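Local coordinates for protein VP5 (Halorubrum pleomorphic virus 2, PDB 6QGI) that probably drives fusion of the viral envelope with the membrane of its haloarchaeal host, as the envelope protein of a pleomorphic virus, at residues Gly180-Asp185 against Tyr191-Met196. Residues are numbered along the deposited sequence; the frame is centred on the assembly and turned at random.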
# COMPACT_ATOMS: atom_id res chain seq x y z
N GLY A 180 -2.94 14.60 14.93
CA GLY A 180 -1.78 14.41 15.78
C GLY A 180 -0.54 15.07 15.21
O GLY A 180 -0.38 15.13 13.99
N THR A 181 0.34 15.59 16.10
CA THR A 181 1.56 16.25 15.66
C THR A 181 2.81 15.62 16.25
O THR A 181 2.82 15.19 17.40
CB THR A 181 1.58 17.76 15.97
OG1 THR A 181 1.56 17.98 17.38
CG2 THR A 181 0.47 18.52 15.27
N VAL A 182 3.88 15.60 15.44
CA VAL A 182 5.21 15.16 15.82
C VAL A 182 5.94 16.45 16.21
O VAL A 182 6.12 17.34 15.38
CB VAL A 182 5.94 14.34 14.72
CG1 VAL A 182 7.31 13.87 15.20
CG2 VAL A 182 5.09 13.15 14.28
N GLU A 183 6.26 16.59 17.50
CA GLU A 183 6.88 17.78 18.10
C GLU A 183 8.39 17.63 18.28
O GLU A 183 8.86 16.61 18.77
CB GLU A 183 6.22 18.04 19.46
CG GLU A 183 6.62 19.34 20.16
CD GLU A 183 5.90 19.61 21.47
OE1 GLU A 183 6.44 20.39 22.28
OE2 GLU A 183 4.79 19.05 21.68
N VAL A 184 9.13 18.69 17.90
CA VAL A 184 10.58 18.81 18.08
C VAL A 184 10.79 19.98 19.03
O VAL A 184 10.58 21.12 18.63
CB VAL A 184 11.37 18.99 16.75
CG1 VAL A 184 12.88 19.09 17.01
CG2 VAL A 184 11.08 17.86 15.77
N ASP A 185 11.15 19.69 20.30
CA ASP A 185 11.38 20.72 21.31
C ASP A 185 12.68 21.47 21.02
O ASP A 185 13.72 20.84 20.82
CB ASP A 185 11.41 20.11 22.72
CG ASP A 185 11.35 21.11 23.86
OD1 ASP A 185 12.40 21.70 24.19
OD2 ASP A 185 10.26 21.28 24.45
N TYR A 191 8.86 22.69 16.96
CA TYR A 191 8.43 22.37 15.59
C TYR A 191 7.35 21.31 15.64
O TYR A 191 7.53 20.29 16.30
CB TYR A 191 9.60 21.91 14.71
CG TYR A 191 10.60 22.99 14.32
CD1 TYR A 191 10.34 24.33 14.54
CD2 TYR A 191 11.80 22.65 13.69
CE1 TYR A 191 11.24 25.32 14.18
CE2 TYR A 191 12.71 23.64 13.31
CZ TYR A 191 12.43 24.97 13.55
OH TYR A 191 13.33 25.93 13.19
N TYR A 192 6.23 21.55 14.95
CA TYR A 192 5.13 20.60 14.92
C TYR A 192 4.93 20.08 13.50
O TYR A 192 4.88 20.87 12.56
CB TYR A 192 3.84 21.24 15.47
CG TYR A 192 3.98 21.75 16.89
CD1 TYR A 192 3.71 20.93 17.98
CD2 TYR A 192 4.35 23.07 17.14
CE1 TYR A 192 3.81 21.40 19.29
CE2 TYR A 192 4.47 23.55 18.45
CZ TYR A 192 4.20 22.71 19.52
OH TYR A 192 4.31 23.18 20.80
N TYR A 193 4.88 18.75 13.34
CA TYR A 193 4.73 18.10 12.04
C TYR A 193 3.42 17.37 11.94
O TYR A 193 3.05 16.61 12.84
CB TYR A 193 5.87 17.11 11.75
CG TYR A 193 7.28 17.64 11.90
CD1 TYR A 193 7.62 18.92 11.48
CD2 TYR A 193 8.30 16.82 12.39
CE1 TYR A 193 8.92 19.40 11.59
CE2 TYR A 193 9.61 17.28 12.48
CZ TYR A 193 9.91 18.57 12.08
OH TYR A 193 11.20 19.02 12.20
N ASP A 194 2.74 17.56 10.81
CA ASP A 194 1.48 16.91 10.48
C ASP A 194 1.42 16.79 8.93
O ASP A 194 2.22 17.45 8.27
CB ASP A 194 0.27 17.68 11.08
CG ASP A 194 0.12 19.13 10.66
OD1 ASP A 194 0.94 19.60 9.89
OD2 ASP A 194 -0.84 19.76 11.09
N PRO A 195 0.54 15.97 8.32
CA PRO A 195 0.54 15.85 6.85
C PRO A 195 0.21 17.15 6.09
O PRO A 195 0.54 17.25 4.91
CB PRO A 195 -0.54 14.80 6.58
CG PRO A 195 -0.70 14.06 7.84
CD PRO A 195 -0.45 15.05 8.92
N MET A 196 -0.41 18.12 6.77
CA MET A 196 -0.80 19.41 6.13
C MET A 196 0.37 20.41 6.12
O MET A 196 0.58 21.04 5.07
CB MET A 196 -1.99 20.04 6.85
CG MET A 196 -3.20 19.12 6.92
SD MET A 196 -3.07 17.88 8.23
CE MET A 196 -3.76 18.79 9.61
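The carbonyl oxygen of Tyr191 is gripped from two directions by the facing strand: Val184 N donates to Tyr191 O at 2.8 Å, while the CA-H of Glu183 leans on the same oxygen, with Glu183 CA 3.2 Å from Tyr191 O. Tyr193 O repeats the scheme, taking a nearly straight bond from Val182 N (N-H...O 165°) and a CA-H contact from Thr181. Tyr193 N and Tyr191 N return the bonds to Val182 O and Val184 O, the first of them the more bent. Two hydrogen-bonded pairs, Val182 with Tyr193 and Val184 with Tyr191, thus flank the non-hydrogen-bonded pair Glu183 and Tyr192, the ladder of an antiparallel beta hairpin. Strand 155-159 hydrogen-bonds along the other edge of 180-185, making that strand an inner one of a small sheet, and helix 91-133 packs on the valine side, its Trp117 touching Val182. Side chains alternate accordingly. Beside Val182 and Val184, the Tyr193 ring slants across the strand until Tyr193 CE2 rests 3.6 Å from Val184 CG2; its hydroxyl is hydrogen-bonded to Leu206 N. On the reverse face Glu183 and Tyr192 run side by side in the same direction. With CG anti to the backbone N (chi1 -173°) and the chain extended beyond it, Glu183 lays its aliphatic part along the ring, Glu183 CG standing 3.6 Å from Tyr192 CE1, and its carboxylate is turned 47° from the ring plane. Thr181 OG1 approaches the edge of that ring, 3.7 Å from Tyr192 CD1. Asn159 ND2 is hydrogen-bonded to both Thr181 OG1 and Glu183 OE2, and Asp165 O is a further partner of the threonine hydroxyl.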